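Local coordinates for protein glutamate--tRNA ligase (Methanothermobacter thermautotrophicus, PDB 3AII) that probably attaches glutamate to tRNA, first activating it with ATP to Glu-AMP and then passing it to the tRNA acceptor end, at residues Tyr178-Gly187 and Tyr305-Glu313; Met228-Thr239 and Asp250-Glu258. All coordinates share one frame; numbering follows the deposited sequence.

Interaction 1 of 2, residues Tyr178-Gly187 and Tyr305-Glu313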
# COMPACT_ATOMS: atom_id res chain seq x y z
N TYR A 178 1.43 -33.84 -5.24
CA TYR A 178 0.42 -33.93 -4.20
C TYR A 178 -1.00 -34.09 -4.74
O TYR A 178 -1.85 -34.57 -4.03
CB TYR A 178 0.56 -32.80 -3.15
CG TYR A 178 1.73 -33.14 -2.26
CD1 TYR A 178 1.57 -33.99 -1.19
CD2 TYR A 178 3.00 -32.69 -2.56
CE1 TYR A 178 2.64 -34.35 -0.39
CE2 TYR A 178 4.10 -33.06 -1.77
CZ TYR A 178 3.89 -33.89 -0.69
OH TYR A 178 4.95 -34.26 0.10
N THR A 179 -1.22 -33.71 -6.00
CA THR A 179 -2.49 -34.08 -6.65
C THR A 179 -2.59 -35.60 -6.81
O THR A 179 -3.63 -36.18 -6.52
CB THR A 179 -2.62 -33.40 -8.03
OG1 THR A 179 -2.73 -31.99 -7.83
CG2 THR A 179 -3.86 -33.90 -8.76
N GLU A 180 -1.51 -36.22 -7.29
CA GLU A 180 -1.47 -37.68 -7.45
C GLU A 180 -1.63 -38.38 -6.09
O GLU A 180 -2.35 -39.37 -5.98
CB GLU A 180 -0.17 -38.12 -8.14
CG GLU A 180 -0.05 -37.62 -9.58
CD GLU A 180 0.75 -38.54 -10.49
OE1 GLU A 180 1.50 -39.40 -9.97
OE2 GLU A 180 0.62 -38.40 -11.73
N LYS A 181 -1.00 -37.84 -5.06
CA LYS A 181 -1.12 -38.44 -3.73
C LYS A 181 -2.54 -38.31 -3.20
O LYS A 181 -3.08 -39.25 -2.59
CB LYS A 181 -0.12 -37.82 -2.75
CG LYS A 181 1.31 -38.33 -2.94
CD LYS A 181 2.28 -37.68 -1.97
CE LYS A 181 3.71 -38.16 -2.23
NZ LYS A 181 4.69 -37.49 -1.33
N LEU A 182 -3.16 -37.16 -3.44
CA LEU A 182 -4.51 -36.92 -2.96
C LEU A 182 -5.48 -37.87 -3.65
O LEU A 182 -6.39 -38.41 -3.03
CB LEU A 182 -4.91 -35.47 -3.23
CG LEU A 182 -6.31 -35.01 -2.80
CD1 LEU A 182 -6.49 -35.17 -1.30
CD2 LEU A 182 -6.55 -33.55 -3.23
N ILE A 183 -5.31 -38.05 -4.96
CA ILE A 183 -6.08 -39.03 -5.72
C ILE A 183 -5.87 -40.47 -5.22
O ILE A 183 -6.83 -41.23 -5.09
CB ILE A 183 -5.75 -38.93 -7.23
CG1 ILE A 183 -6.26 -37.60 -7.80
CG2 ILE A 183 -6.35 -40.10 -8.00
CD1 ILE A 183 -5.82 -37.37 -9.26
N GLU A 184 -4.62 -40.83 -4.91
CA GLU A 184 -4.36 -42.18 -4.40
C GLU A 184 -5.03 -42.42 -3.06
O GLU A 184 -5.49 -43.53 -2.76
CB GLU A 184 -2.87 -42.50 -4.31
CG GLU A 184 -2.68 -43.96 -3.83
CD GLU A 184 -1.31 -44.55 -4.07
OE1 GLU A 184 -0.39 -43.81 -4.48
OE2 GLU A 184 -1.16 -45.78 -3.84
N ARG A 185 -5.08 -41.37 -2.25
CA ARG A 185 -5.74 -41.45 -0.95
C ARG A 185 -7.26 -41.35 -1.05
O ARG A 185 -7.94 -41.35 -0.04
CB ARG A 185 -5.21 -40.34 -0.02
CG ARG A 185 -3.78 -40.58 0.46
CD ARG A 185 -3.41 -39.60 1.56
NE ARG A 185 -2.40 -40.13 2.46
CZ ARG A 185 -2.59 -40.36 3.76
NH1 ARG A 185 -3.77 -40.09 4.31
NH2 ARG A 185 -1.61 -40.84 4.51
N GLY A 186 -7.78 -41.25 -2.27
CA GLY A 186 -9.22 -41.16 -2.48
C GLY A 186 -9.86 -39.84 -2.11
O GLY A 186 -11.05 -39.78 -1.80
N GLY A 187 -9.08 -38.76 -2.16
CA GLY A 187 -9.57 -37.46 -1.74
C GLY A 187 -9.83 -36.49 -2.87
O GLY A 187 -10.19 -35.35 -2.63
N TYR A 305 -10.51 -29.96 4.31
CA TYR A 305 -10.72 -31.25 3.65
C TYR A 305 -9.44 -31.83 3.06
O TYR A 305 -9.24 -33.04 3.06
CB TYR A 305 -11.79 -31.15 2.56
CG TYR A 305 -13.18 -31.00 3.11
CD1 TYR A 305 -13.76 -29.74 3.26
CD2 TYR A 305 -13.92 -32.11 3.49
CE1 TYR A 305 -15.03 -29.60 3.78
CE2 TYR A 305 -15.19 -31.97 4.00
CZ TYR A 305 -15.74 -30.73 4.15
OH TYR A 305 -17.00 -30.60 4.66
N LEU A 306 -8.59 -30.95 2.55
CA LEU A 306 -7.32 -31.37 1.98
C LEU A 306 -6.41 -31.92 3.06
O LEU A 306 -5.84 -33.00 2.90
CB LEU A 306 -6.61 -30.18 1.33
CG LEU A 306 -7.10 -29.70 -0.02
CD1 LEU A 306 -6.32 -28.46 -0.41
CD2 LEU A 306 -6.92 -30.80 -1.05
N TYR A 307 -6.28 -31.17 4.15
CA TYR A 307 -5.46 -31.58 5.28
C TYR A 307 -5.96 -32.93 5.78
O TYR A 307 -5.20 -33.85 6.01
CB TYR A 307 -5.51 -30.56 6.42
CG TYR A 307 -4.69 -29.30 6.20
CD1 TYR A 307 -3.33 -29.28 6.48
CD2 TYR A 307 -5.29 -28.14 5.73
CE1 TYR A 307 -2.57 -28.13 6.30
CE2 TYR A 307 -4.53 -26.96 5.54
CZ TYR A 307 -3.18 -26.98 5.82
OH TYR A 307 -2.43 -25.84 5.65
N ARG A 308 -7.28 -33.03 5.94
CA ARG A 308 -7.94 -34.27 6.33
C ARG A 308 -7.54 -35.46 5.46
O ARG A 308 -7.06 -36.50 5.95
CB ARG A 308 -9.45 -34.09 6.23
CG ARG A 308 -10.11 -33.38 7.39
CD ARG A 308 -11.62 -33.47 7.25
NE ARG A 308 -12.02 -34.75 6.67
CZ ARG A 308 -13.28 -35.08 6.40
NH1 ARG A 308 -13.56 -36.26 5.87
NH2 ARG A 308 -14.26 -34.22 6.66
N HIS A 309 -7.75 -35.31 4.16
CA HIS A 309 -7.50 -36.38 3.21
C HIS A 309 -6.05 -36.80 3.16
O HIS A 309 -5.76 -37.98 2.95
CB HIS A 309 -7.96 -35.99 1.81
CG HIS A 309 -9.44 -36.04 1.63
ND1 HIS A 309 -10.21 -37.09 2.09
CD2 HIS A 309 -10.30 -35.19 1.01
CE1 HIS A 309 -11.47 -36.88 1.78
NE2 HIS A 309 -11.55 -35.73 1.12
N LEU A 310 -5.14 -35.85 3.33
CA LEU A 310 -3.71 -36.14 3.26
C LEU A 310 -3.12 -36.58 4.60
O LEU A 310 -1.94 -36.96 4.68
CB LEU A 310 -2.97 -34.93 2.68
CG LEU A 310 -3.25 -34.68 1.19
CD1 LEU A 310 -2.82 -33.27 0.76
CD2 LEU A 310 -2.58 -35.74 0.32
N GLY A 311 -3.93 -36.52 5.65
CA GLY A 311 -3.49 -36.92 6.98
C GLY A 311 -2.57 -35.90 7.62
O GLY A 311 -1.61 -36.24 8.31
N TRP A 312 -2.87 -34.62 7.39
CA TRP A 312 -2.05 -33.52 7.89
C TRP A 312 -2.80 -32.72 8.94
O TRP A 312 -4.01 -32.49 8.82
CB TRP A 312 -1.72 -32.57 6.74
CG TRP A 312 -0.85 -33.12 5.65
CD1 TRP A 312 -0.09 -34.27 5.67
CD2 TRP A 312 -0.61 -32.51 4.38
NE1 TRP A 312 0.59 -34.40 4.48
CE2 TRP A 312 0.28 -33.33 3.67
CE3 TRP A 312 -1.07 -31.33 3.78
CZ2 TRP A 312 0.72 -33.02 2.39
CZ3 TRP A 312 -0.64 -31.03 2.51
CH2 TRP A 312 0.24 -31.87 1.83
N GLU A 313 -2.09 -32.25 9.95
CA GLU A 313 -2.69 -31.35 10.92
C GLU A 313 -2.63 -29.93 10.39
O GLU A 313 -1.56 -29.44 10.04
CB GLU A 313 -1.95 -31.44 12.26
CG GLU A 313 -2.58 -30.61 13.36
CD GLU A 313 -1.89 -30.80 14.69
OE1 GLU A 313 -0.83 -31.47 14.71
OE2 GLU A 313 -2.39 -30.28 15.71
O HOH W 1 -8.98 -39.67 1.77

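Interaction 2 of 2, residues Met228-Thr239 and Asp250-Glu258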
# COMPACT_ATOMS: atom_id res chain seq x y z
N MET A 228 -5.13 -31.55 -22.70
CA MET A 228 -6.51 -31.16 -22.96
C MET A 228 -6.64 -29.65 -23.06
O MET A 228 -5.72 -28.91 -22.71
CB MET A 228 -7.44 -31.72 -21.90
CG MET A 228 -7.50 -33.25 -21.94
SD MET A 228 -8.51 -33.95 -20.64
CE MET A 228 -10.13 -33.38 -21.17
N LYS A 229 -7.79 -29.19 -23.54
CA LYS A 229 -7.99 -27.76 -23.74
C LYS A 229 -8.44 -27.04 -22.47
O LYS A 229 -8.97 -27.64 -21.55
CB LYS A 229 -8.97 -27.53 -24.89
CG LYS A 229 -8.44 -28.06 -26.22
CD LYS A 229 -9.49 -27.95 -27.32
CE LYS A 229 -9.74 -26.50 -27.67
NZ LYS A 229 -10.88 -26.36 -28.63
N GLU A 230 -8.19 -25.73 -22.44
CA GLU A 230 -8.59 -24.90 -21.32
C GLU A 230 -10.06 -25.11 -20.99
O GLU A 230 -10.92 -25.14 -21.88
CB GLU A 230 -8.32 -23.43 -21.63
CG GLU A 230 -8.81 -22.46 -20.57
CD GLU A 230 -8.06 -21.14 -20.58
OE1 GLU A 230 -7.16 -20.94 -21.42
OE2 GLU A 230 -8.36 -20.29 -19.73
N GLY A 231 -10.36 -25.29 -19.71
CA GLY A 231 -11.74 -25.46 -19.26
C GLY A 231 -12.42 -26.81 -19.48
O GLY A 231 -13.58 -26.98 -19.12
N SER A 232 -11.71 -27.79 -20.03
CA SER A 232 -12.34 -29.06 -20.42
C SER A 232 -12.41 -30.12 -19.32
O SER A 232 -13.17 -31.07 -19.43
CB SER A 232 -11.63 -29.66 -21.64
OG SER A 232 -10.28 -29.97 -21.34
N ALA A 233 -11.61 -29.96 -18.27
CA ALA A 233 -11.62 -30.93 -17.18
C ALA A 233 -11.00 -30.24 -15.97
O ALA A 233 -10.17 -29.36 -16.12
CB ALA A 233 -10.82 -32.17 -17.55
N VAL A 234 -11.42 -30.65 -14.78
CA VAL A 234 -10.85 -30.11 -13.54
C VAL A 234 -10.59 -31.26 -12.57
O VAL A 234 -11.17 -32.35 -12.70
CB VAL A 234 -11.78 -29.08 -12.89
CG1 VAL A 234 -11.84 -27.82 -13.75
CG2 VAL A 234 -13.17 -29.67 -12.67
N VAL A 235 -9.68 -31.04 -11.62
CA VAL A 235 -9.61 -31.90 -10.45
C VAL A 235 -10.46 -31.28 -9.35
O VAL A 235 -10.36 -30.08 -9.08
CB VAL A 235 -8.14 -32.06 -9.95
CG1 VAL A 235 -8.09 -32.97 -8.72
CG2 VAL A 235 -7.26 -32.64 -11.04
N ARG A 236 -11.30 -32.11 -8.73
CA ARG A 236 -12.14 -31.69 -7.61
C ARG A 236 -11.77 -32.43 -6.34
O ARG A 236 -11.50 -33.62 -6.37
CB ARG A 236 -13.62 -31.96 -7.94
CG ARG A 236 -14.13 -31.08 -9.07
CD ARG A 236 -15.60 -31.36 -9.36
NE ARG A 236 -16.09 -30.42 -10.38
CZ ARG A 236 -16.42 -29.16 -10.13
NH1 ARG A 236 -16.33 -28.67 -8.90
NH2 ARG A 236 -16.85 -28.38 -11.11
N VAL A 237 -11.72 -31.70 -5.23
CA VAL A 237 -11.44 -32.31 -3.95
C VAL A 237 -12.75 -32.92 -3.45
O VAL A 237 -13.78 -32.27 -3.49
CB VAL A 237 -10.96 -31.26 -2.95
CG1 VAL A 237 -10.71 -31.89 -1.58
CG2 VAL A 237 -9.68 -30.59 -3.48
N LYS A 238 -12.71 -34.16 -2.96
CA LYS A 238 -13.93 -34.74 -2.41
C LYS A 238 -14.18 -34.13 -1.04
O LYS A 238 -13.35 -34.26 -0.15
CB LYS A 238 -13.81 -36.27 -2.32
CG LYS A 238 -13.67 -36.96 -3.67
CD LYS A 238 -13.68 -38.49 -3.54
CE LYS A 238 -13.49 -39.14 -4.90
NZ LYS A 238 -13.62 -40.64 -4.90
N THR A 239 -15.31 -33.45 -0.89
CA THR A 239 -15.68 -32.92 0.42
C THR A 239 -17.01 -33.54 0.85
O THR A 239 -17.09 -34.74 1.02
CB THR A 239 -15.74 -31.38 0.42
OG1 THR A 239 -16.78 -30.93 -0.45
CG2 THR A 239 -14.40 -30.83 -0.06
N ASP A 250 -17.27 -30.29 -3.17
CA ASP A 250 -16.29 -30.76 -4.17
C ASP A 250 -15.62 -29.64 -4.98
O ASP A 250 -15.72 -29.60 -6.21
CB ASP A 250 -16.91 -31.80 -5.10
CG ASP A 250 -17.18 -33.13 -4.40
OD1 ASP A 250 -17.16 -33.17 -3.15
OD2 ASP A 250 -17.39 -34.13 -5.10
N TRP A 251 -14.91 -28.77 -4.29
CA TRP A 251 -14.30 -27.61 -4.92
C TRP A 251 -13.11 -27.97 -5.81
O TRP A 251 -12.48 -29.02 -5.63
CB TRP A 251 -13.92 -26.57 -3.85
CG TRP A 251 -12.98 -27.06 -2.77
CD1 TRP A 251 -13.32 -27.63 -1.57
CD2 TRP A 251 -11.55 -26.98 -2.78
NE1 TRP A 251 -12.18 -27.93 -0.85
CE2 TRP A 251 -11.09 -27.53 -1.56
CE3 TRP A 251 -10.62 -26.48 -3.70
CZ2 TRP A 251 -9.72 -27.60 -1.24
CZ3 TRP A 251 -9.26 -26.56 -3.38
CH2 TRP A 251 -8.83 -27.12 -2.17
N VAL A 252 -12.82 -27.10 -6.76
CA VAL A 252 -11.80 -27.34 -7.78
C VAL A 252 -10.38 -27.04 -7.30
O VAL A 252 -10.09 -25.92 -6.84
CB VAL A 252 -12.08 -26.50 -9.04
CG1 VAL A 252 -10.95 -26.64 -10.04
CG2 VAL A 252 -13.39 -26.93 -9.66
N SER A 253 -9.50 -28.03 -7.41
CA SER A 253 -8.10 -27.87 -7.00
C SER A 253 -7.14 -27.63 -8.16
O SER A 253 -6.07 -27.06 -7.97
CB SER A 253 -7.62 -29.08 -6.19
OG SER A 253 -7.69 -30.28 -6.96
N MET A 254 -7.49 -28.11 -9.36
CA MET A 254 -6.63 -27.95 -10.54
C MET A 254 -7.46 -27.64 -11.77
O MET A 254 -8.51 -28.25 -11.97
CB MET A 254 -5.87 -29.25 -10.86
CG MET A 254 -4.76 -29.64 -9.94
SD MET A 254 -3.33 -28.54 -10.22
CE MET A 254 -2.08 -29.27 -9.16
N ARG A 255 -6.97 -26.72 -12.60
CA ARG A 255 -7.64 -26.37 -13.85
C ARG A 255 -6.64 -26.30 -14.99
O ARG A 255 -5.44 -26.27 -14.77
CB ARG A 255 -8.36 -25.03 -13.72
CG ARG A 255 -7.43 -23.89 -13.38
CD ARG A 255 -8.13 -22.55 -13.33
NE ARG A 255 -7.17 -21.47 -13.14
CZ ARG A 255 -7.51 -20.20 -12.99
NH1 ARG A 255 -6.57 -19.27 -12.83
NH2 ARG A 255 -8.79 -19.85 -12.99
N ILE A 256 -7.16 -26.28 -16.22
CA ILE A 256 -6.31 -26.18 -17.39
C ILE A 256 -6.40 -24.75 -17.91
O ILE A 256 -7.50 -24.24 -18.10
CB ILE A 256 -6.79 -27.16 -18.49
CG1 ILE A 256 -6.76 -28.61 -17.98
CG2 ILE A 256 -5.91 -27.00 -19.74
CD1 ILE A 256 -7.52 -29.61 -18.87
N VAL A 257 -5.25 -24.11 -18.12
CA VAL A 257 -5.20 -22.74 -18.63
C VAL A 257 -4.17 -22.69 -19.74
O VAL A 257 -3.01 -23.05 -19.54
CB VAL A 257 -4.76 -21.75 -17.53
CG1 VAL A 257 -4.76 -20.30 -18.06
CG2 VAL A 257 -5.64 -21.89 -16.30
N GLU A 258 -4.60 -22.25 -20.92
CA GLU A 258 -3.66 -22.16 -22.03
C GLU A 258 -3.22 -20.73 -22.20
O GLU A 258 -3.83 -19.96 -22.94
CB GLU A 258 -4.30 -22.69 -23.31
CG GLU A 258 -4.77 -24.14 -23.21
CD GLU A 258 -5.36 -24.64 -24.52
OE1 GLU A 258 -4.58 -24.79 -25.49
OE2 GLU A 258 -6.59 -24.87 -24.59
O HOH W 2 -9.95 -26.63 -16.82

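Interaction 1 of 2, residues Tyr178-Gly187 and Tyr305-Glu313
A single water ties Arg-185 to His-309: it donates to Arg-185 O at 2.7 Å and lies 2.9 Å from His-309 ND1. It sits where two helix C-termini meet in the catalytic domain of this class I synthetase. Helices 178-184 and 305-310 cross at 69°, and each is closed by a Schellman motif, with Gly-186 and Gly-311 at positive phi. From just past the end of the first helix, the side chain of Arg-185 runs over the end of the second. Its NH1 donates to His-309 O at 3.2 Å, with an N-H...O angle of 152°, the oxygen lying off the guanidinium edge and somewhat out of its plane. Leu-310 O comes over one face of the same group, so two carbonyls of the last helical turn meet the cation, an approach that the partial negative charge of a helix C-terminus would probably assist. On its other ring nitrogen, NE2, His-309 is hydrogen-bonded to Lys-238 O, and with the water at ND1 this should fix the rotation of the ring. Gly-187 CA then rests squarely over one face of the imidazole, a CH-pi contact 3.7 Å from the ring centroid; the lack of a side chain at Gly-187 lets the ring come this near. Deeper in, Leu-182 has CG anti to the backbone N (chi1 -180°), and its CD1 packs 3.5 Å from His-309 CB and also meets Leu-310 CG, while Leu-310 CD2 reaches back to Leu-182 CA. Beyond the leucines, the rings of Tyr-178 and Trp-312 meet obliquely. Trp-312 stacks on His-283 of helix 274-284 and has Leu-310 CB over one face, while its ring edge presents CZ2 to Tyr-178 CE1 at 3.6 Å.

Interaction 2 of 2, residues Met228-Thr239 and Asp250-Glu258
Glu-230 sends CG anti to its own nitrogen (chi1 175°) and Glu-258 sends CG anti to its carbonyl carbon (chi1 -59°), which brings each carboxylate to the other residue's backbone. Glu-230 N donates to Glu-258 OE2 at 2.8 Å, and Glu-258 N donates to Glu-230 OE1 at 2.9 Å from above the carboxylate plane. Glu-230 OE2 forms a salt bridge with Arg-141. Were Glu-230 replaced by alanine, Glu-258 N and Arg-141 would probably be left without their carboxylate mate. At the other end, Arg-236 NH1 donates to Asp-250 O at 2.9 Å in the guanidinium plane, while Val-252 CG2 sits over one face; Phe-198 adds a cation-pi contact. Thr-239 N donates almost straight to Asp-250 OD1 at 2.9 Å, and Tyr-189 and Arg-211 hold OD2. Val-237 CG2 lies over the six-membered ring of Trp-251, 3.7 Å from its centroid. Midway, Val-235 O accepts firmly from Ser-253 N at 2.8 Å and only weakly from Met-254 N. Ser-253 and Met-254 thus both face Val-235, a classic beta bulge in the central antiparallel pair of a four-stranded sheet.

Following the chain from the N terminus, helix 172-184 is reached after several earlier strands and helices, and its end supplies residues 178-187 of interaction 1. The chain then forms strand 188-191 and passes the zinc-binding cysteines and helix 215-224. Interaction 2 closes next, a short loop with ten residues between its segments, before strand 270-272 and helix 274-284 follow. Helix 299-310 finally returns to complete interaction 1, so the smaller loop lies wholly within the larger and the two do not cross. The contacts meet directly: Gly-187 O lies 2.8 Å from Lys-238 N, a probable hydrogen bond, and Met-254 CE packs against Thr-179 OG1. Together they join the crossed helices to the antiparallel sheet.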